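Local coordinates for protein FAD dependent oxidoreductase (Chelativorans sp. BNC1, PDB 6PXS) that oxidises iminodiacetate, an intermediate of EDTA breakdown, as a flavoprotein oxidase of the DadA family that carries FAD, at residues P219-H231 with S269-V283. Numbering follows the deposited sequence.
Sequences PVVPQKGQIIHLH and SGFDYRVTARGQLEV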
loop_
_atom_site.group_PDB
_atom_site.type_symbol
_atom_site.label_atom_id
_atom_site.label_comp_id
_atom_site.label_asym_id
_atom_site.label_seq_id
_atom_site.Cartn_x
_atom_site.Cartn_y
_atom_site.Cartn_z
ATOM N N PRO A 219 -7.912 32.213 10.263
ATOM C CA PRO A 219 -6.871 31.698 11.170
ATOM C C PRO A 219 -7.038 30.210 11.478
ATOM O O PRO A 219 -7.223 29.804 12.630
ATOM C CB PRO A 219 -7.065 32.574 12.412
ATOM C CG PRO A 219 -8.540 32.801 12.455
ATOM C CD PRO A 219 -9.019 32.836 11.014
ATOM N N VAL A 220 -6.971 29.383 10.438
ATOM C CA VAL A 220 -7.052 27.931 10.573
ATOM C C VAL A 220 -5.909 27.329 9.769
ATOM O O VAL A 220 -5.884 27.440 8.536
ATOM C CB VAL A 220 -8.403 27.374 10.104
ATOM C CG1 VAL A 220 -8.438 25.858 10.271
ATOM C CG2 VAL A 220 -9.540 28.026 10.875
ATOM N N VAL A 221 -4.976 26.690 10.459
ATOM C CA VAL A 221 -3.806 26.081 9.831
ATOM C C VAL A 221 -3.801 24.605 10.205
ATOM O O VAL A 221 -4.450 24.193 11.183
ATOM C CB VAL A 221 -2.497 26.785 10.256
ATOM C CG1 VAL A 221 -2.547 28.257 9.883
ATOM C CG2 VAL A 221 -2.262 26.617 11.749
ATOM N N PRO A 222 -3.081 23.776 9.452
ATOM C CA PRO A 222 -3.111 22.334 9.720
ATOM C C PRO A 222 -2.267 21.953 10.926
ATOM O O PRO A 222 -1.197 22.517 11.169
ATOM C CB PRO A 222 -2.537 21.727 8.434
ATOM C CG PRO A 222 -1.633 22.776 7.907
ATOM C CD PRO A 222 -2.272 24.093 8.262
ATOM N N GLN A 223 -2.769 20.983 11.686
ATOM C CA GLN A 223 -2.028 20.355 12.779
ATOM C C GLN A 223 -1.921 18.871 12.446
ATOM O O GLN A 223 -2.889 18.121 12.606
ATOM C CB GLN A 223 -2.713 20.576 14.125
ATOM C CG GLN A 223 -1.916 20.046 15.315
ATOM C CD GLN A 223 -2.700 20.079 16.615
ATOM O OE1 GLN A 223 -3.797 19.526 16.710
ATOM N NE2 GLN A 223 -2.138 20.727 17.627
ATOM N N LYS A 224 -0.748 18.454 11.979
ATOM C CA LYS A 224 -0.545 17.060 11.612
ATOM C C LYS A 224 -0.852 16.142 12.790
ATOM O O LYS A 224 -0.632 16.488 13.955
ATOM C CB LYS A 224 0.892 16.847 11.137
ATOM C CG LYS A 224 1.253 15.403 10.836
ATOM C CD LYS A 224 2.653 15.310 10.261
ATOM C CE LYS A 224 3.074 13.870 10.043
ATOM N NZ LYS A 224 4.466 13.775 9.520
ATOM N N GLY A 225 -1.375 14.961 12.475
ATOM C CA GLY A 225 -1.645 13.957 13.483
ATOM C C GLY A 225 -1.466 12.547 12.959
ATOM O O GLY A 225 -2.070 12.174 11.949
ATOM N N GLN A 226 -0.641 11.753 13.635
ATOM C CA GLN A 226 -0.410 10.363 13.267
ATOM C C GLN A 226 -1.157 9.461 14.239
ATOM O O GLN A 226 -1.066 9.645 15.457
ATOM C CB GLN A 226 1.084 10.039 13.275
ATOM C CG GLN A 226 1.927 11.017 12.476
ATOM C CD GLN A 226 3.393 10.637 12.441
ATOM O OE1 GLN A 226 3.742 9.457 12.405
ATOM N NE2 GLN A 226 4.263 11.639 12.458
ATOM N N ILE A 227 -1.886 8.486 13.702
ATOM C CA ILE A 227 -2.741 7.608 14.494
ATOM C C ILE A 227 -2.473 6.172 14.069
ATOM O O ILE A 227 -2.398 5.878 12.871
ATOM C CB ILE A 227 -4.229 7.970 14.323
ATOM C CG1 ILE A 227 -5.105 7.115 15.239
ATOM C CG2 ILE A 227 -4.658 7.811 12.871
ATOM C CD1 ILE A 227 -6.536 7.610 15.335
ATOM N N ILE A 228 -2.326 5.280 15.048
ATOM C CA ILE A 228 -1.929 3.897 14.805
ATOM C C ILE A 228 -3.148 2.992 14.910
ATOM O O ILE A 228 -4.004 3.177 15.784
ATOM C CB ILE A 228 -0.831 3.457 15.793
ATOM C CG1 ILE A 228 0.458 4.235 15.523
ATOM C CG2 ILE A 228 -0.595 1.955 15.687
ATOM C CD1 ILE A 228 1.554 3.975 16.524
ATOM N N HIS A 229 -3.218 2.002 14.024
ATOM C CA HIS A 229 -4.283 1.008 14.017
ATOM C C HIS A 229 -3.674 -0.361 14.281
ATOM O O HIS A 229 -2.768 -0.789 13.560
ATOM C CB HIS A 229 -5.033 1.018 12.683
ATOM C CG HIS A 229 -5.882 2.233 12.479
ATOM N ND1 HIS A 229 -7.241 2.162 12.260
ATOM C CD2 HIS A 229 -5.568 3.550 12.472
ATOM C CE1 HIS A 229 -7.727 3.383 12.121
ATOM N NE2 HIS A 229 -6.733 4.243 12.247
ATOM N N LEU A 230 -4.172 -1.040 15.309
ATOM C CA LEU A 230 -3.678 -2.348 15.712
ATOM C C LEU A 230 -4.717 -3.419 15.413
ATOM O O LEU A 230 -5.892 -3.130 15.175
ATOM C CB LEU A 230 -3.333 -2.367 17.203
ATOM C CG LEU A 230 -2.389 -1.266 17.684
ATOM C CD1 LEU A 230 -2.176 -1.386 19.180
ATOM C CD2 LEU A 230 -1.063 -1.321 16.952
ATOM N N HIS A 231 -4.267 -4.672 15.440
ATOM C CA HIS A 231 -5.121 -5.816 15.160
ATOM C C HIS A 231 -4.813 -6.920 16.158
ATOM O O HIS A 231 -3.653 -7.309 16.317
ATOM C CB HIS A 231 -4.912 -6.314 13.725
ATOM C CG HIS A 231 -5.746 -7.503 13.366
ATOM N ND1 HIS A 231 -7.124 -7.468 13.346
ATOM C CD2 HIS A 231 -5.396 -8.760 13.004
ATOM C CE1 HIS A 231 -7.587 -8.653 12.990
ATOM N NE2 HIS A 231 -6.559 -9.456 12.778
ATOM N N SER A 269 3.328 21.933 11.617
ATOM C CA SER A 269 3.737 20.808 10.788
ATOM C C SER A 269 3.535 21.069 9.304
ATOM O O SER A 269 4.169 20.400 8.480
ATOM C CB SER A 269 2.956 19.556 11.188
ATOM O OG SER A 269 1.577 19.717 10.907
ATOM N N GLY A 270 2.675 22.018 8.945
ATOM C CA GLY A 270 2.359 22.187 7.548
ATOM C C GLY A 270 1.636 20.955 7.015
ATOM O O GLY A 270 1.160 20.097 7.762
ATOM N N PHE A 271 1.562 20.880 5.688
ATOM C CA PHE A 271 0.919 19.753 5.010
ATOM C C PHE A 271 1.952 18.667 4.701
ATOM O O PHE A 271 2.207 18.303 3.552
ATOM C CB PHE A 271 0.212 20.234 3.749
ATOM C CG PHE A 271 -0.867 21.248 4.015
ATOM C CD1 PHE A 271 -0.592 22.603 3.955
ATOM C CD2 PHE A 271 -2.153 20.844 4.335
ATOM C CE1 PHE A 271 -1.580 23.536 4.203
ATOM C CE2 PHE A 271 -3.143 21.772 4.585
ATOM C CZ PHE A 271 -2.857 23.120 4.518
ATOM N N ASP A 272 2.548 18.147 5.773
ATOM C CA ASP A 272 3.597 17.133 5.683
ATOM C C ASP A 272 2.944 15.764 5.828
ATOM O O ASP A 272 2.748 15.258 6.933
ATOM C CB ASP A 272 4.658 17.359 6.750
ATOM C CG ASP A 272 5.815 16.396 6.627
ATOM O OD1 ASP A 272 5.946 15.767 5.556
ATOM O OD2 ASP A 272 6.588 16.259 7.599
ATOM N N TYR A 273 2.610 15.155 4.690
ATOM C CA TYR A 273 1.897 13.877 4.668
ATOM C C TYR A 273 2.905 12.726 4.677
ATOM O O TYR A 273 3.076 11.984 3.709
ATOM C CB TYR A 273 0.973 13.814 3.458
ATOM C CG TYR A 273 0.053 12.617 3.438
ATOM C CD1 TYR A 273 -0.899 12.432 4.431
ATOM C CD2 TYR A 273 0.123 11.680 2.416
ATOM C CE1 TYR A 273 -1.748 11.339 4.414
ATOM C CE2 TYR A 273 -0.722 10.587 2.390
ATOM C CZ TYR A 273 -1.654 10.422 3.390
ATOM O OH TYR A 273 -2.496 9.334 3.366
ATOM N N ARG A 274 3.579 12.591 5.816
ATOM C CA ARG A 274 4.565 11.546 6.035
ATOM C C ARG A 274 4.317 10.887 7.384
ATOM O O ARG A 274 3.795 11.512 8.311
ATOM C CB ARG A 274 6.001 12.103 5.990
ATOM C CG ARG A 274 6.461 12.525 4.608
ATOM C CD ARG A 274 7.748 13.348 4.647
ATOM N NE ARG A 274 8.718 12.837 5.614
ATOM C CZ ARG A 274 8.877 13.307 6.849
ATOM N NH1 ARG A 274 8.133 14.310 7.295
ATOM N NH2 ARG A 274 9.787 12.769 7.644
ATOM N N VAL A 275 4.690 9.614 7.480
ATOM C CA VAL A 275 4.662 8.873 8.735
ATOM C C VAL A 275 6.072 8.910 9.309
ATOM O O VAL A 275 6.986 8.273 8.774
ATOM C CB VAL A 275 4.177 7.433 8.533
ATOM C CG1 VAL A 275 4.364 6.623 9.807
ATOM C CG2 VAL A 275 2.721 7.428 8.101
ATOM N N THR A 276 6.255 9.654 10.395
ATOM C CA THR A 276 7.582 9.865 10.949
ATOM C C THR A 276 7.896 8.829 12.026
ATOM O O THR A 276 7.025 8.100 12.507
ATOM C CB THR A 276 7.712 11.279 11.517
ATOM O OG1 THR A 276 6.845 11.428 12.647
ATOM C CG2 THR A 276 7.352 12.312 10.459
ATOM N N ALA A 277 9.174 8.774 12.407
ATOM C CA ALA A 277 9.623 7.793 13.387
ATOM C C ALA A 277 9.232 8.202 14.801
ATOM O O ALA A 277 8.646 7.407 15.545
ATOM C CB ALA A 277 11.136 7.608 13.283
ATOM N N ARG A 278 9.552 9.437 15.194
ATOM C CA ARG A 278 9.239 9.881 16.548
ATOM C C ARG A 278 7.734 9.942 16.775
ATOM O O ARG A 278 7.248 9.568 17.848
ATOM C CB ARG A 278 9.882 11.242 16.817
ATOM C CG ARG A 278 9.468 11.882 18.140
ATOM C CD ARG A 278 10.668 12.417 18.906
ATOM N NE ARG A 278 11.352 11.364 19.654
ATOM C CZ ARG A 278 12.548 11.498 20.221
ATOM N NH1 ARG A 278 13.212 12.644 20.124
ATOM N NH2 ARG A 278 13.084 10.481 20.884
ATOM N N GLY A 279 6.983 10.414 15.782
ATOM C CA GLY A 279 5.537 10.443 15.922
ATOM C C GLY A 279 4.967 9.094 16.309
ATOM O O GLY A 279 4.078 9.004 17.159
ATOM N N GLN A 280 5.482 8.024 15.702
ATOM C CA GLN A 280 4.992 6.688 16.019
ATOM C C GLN A 280 5.521 6.199 17.361
ATOM O O GLN A 280 4.804 5.516 18.101
ATOM C CB GLN A 280 5.373 5.717 14.903
ATOM C CG GLN A 280 4.588 5.939 13.628
ATOM C CD GLN A 280 4.630 4.746 12.701
ATOM O OE1 GLN A 280 3.639 4.036 12.538
ATOM N NE2 GLN A 280 5.778 4.519 12.084
ATOM N N LEU A 281 6.769 6.537 17.694
ATOM C CA LEU A 281 7.312 6.157 18.993
ATOM C C LEU A 281 6.454 6.717 20.121
ATOM O O LEU A 281 6.073 5.992 21.046
ATOM C CB LEU A 281 8.757 6.644 19.121
ATOM C CG LEU A 281 9.447 6.400 20.469
ATOM C CD1 LEU A 281 9.601 4.912 20.748
ATOM C CD2 LEU A 281 10.803 7.086 20.518
ATOM N N GLU A 282 6.135 8.012 20.054
ATOM C CA GLU A 282 5.357 8.638 21.116
ATOM C C GLU A 282 4.029 7.922 21.322
ATOM O O GLU A 282 3.616 7.676 22.462
ATOM C CB GLU A 282 5.125 10.113 20.794
ATOM C CG GLU A 282 6.393 10.952 20.784
ATOM C CD GLU A 282 6.140 12.384 20.357
ATOM O OE1 GLU A 282 7.100 13.186 20.356
ATOM O OE2 GLU A 282 4.979 12.706 20.020
ATOM N N VAL A 283 3.348 7.573 20.229
ATOM C CA VAL A 283 2.059 6.901 20.350
ATOM C C VAL A 283 2.237 5.504 20.929
ATOM O O VAL A 283 1.475 5.078 21.806
ATOM C CB VAL A 283 1.352 6.862 18.983
ATOM C CG1 VAL A 283 0.049 6.088 19.083
ATOM C CG2 VAL A 283 1.098 8.274 18.474
#
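Gln226 grips Thr276, the N-cap residue of helix 277-290, with both ends of its amide: NE2 donates to Thr276 OG1 at 2.6 Å, nearly straight and in the amide plane, while Thr276 N donates to Gln226 OE1 at 3.2 Å from above the carbonyl plane. Because Thr276 OG1 also accepts from Gly279 N, two donors hold the capping hydroxyl, and Glu266 takes a further bond from Gln226 NE2. With CG beside the backbone N (chi1 -51°) and the chain extended beyond it, the amide reaches the start of the helix, where Gly279 passes close to NE2. Were Gln226 cut back to an alanine, the Thr276 N-H would probably be left without its mate, the cap would lose its second donor, and a gap would open beside Gly279.

One step along the same face of strand 220-231, Lys224, its chain fully extended, reaches out to the loop, and its NZ donates to Arg274 O at 2.7 Å. Asp272 OD2 is a long salt-bridge partner of that ammonium at 3.8 Å and pairs more closely with Arg274 NH1, so its carboxylate probably offsets both cations. The Lys224 backbone N donates a hydrogen bond to Ser269 OG at 2.9 Å. Pro222 CG makes a CH-pi contact over one face of the Phe271 ring, 3.7 Å from its centroid, and Trp206 and Phe306 also pack on this ring. At the other end Ile228 CD1 meets Val283 CG1 at 3.6 Å.

Gly225, between Lys224 and Gln226, touches FAD. The chemistry implies that polar groups of this cofactor-lining strand fasten a loop and the helix start that follows it.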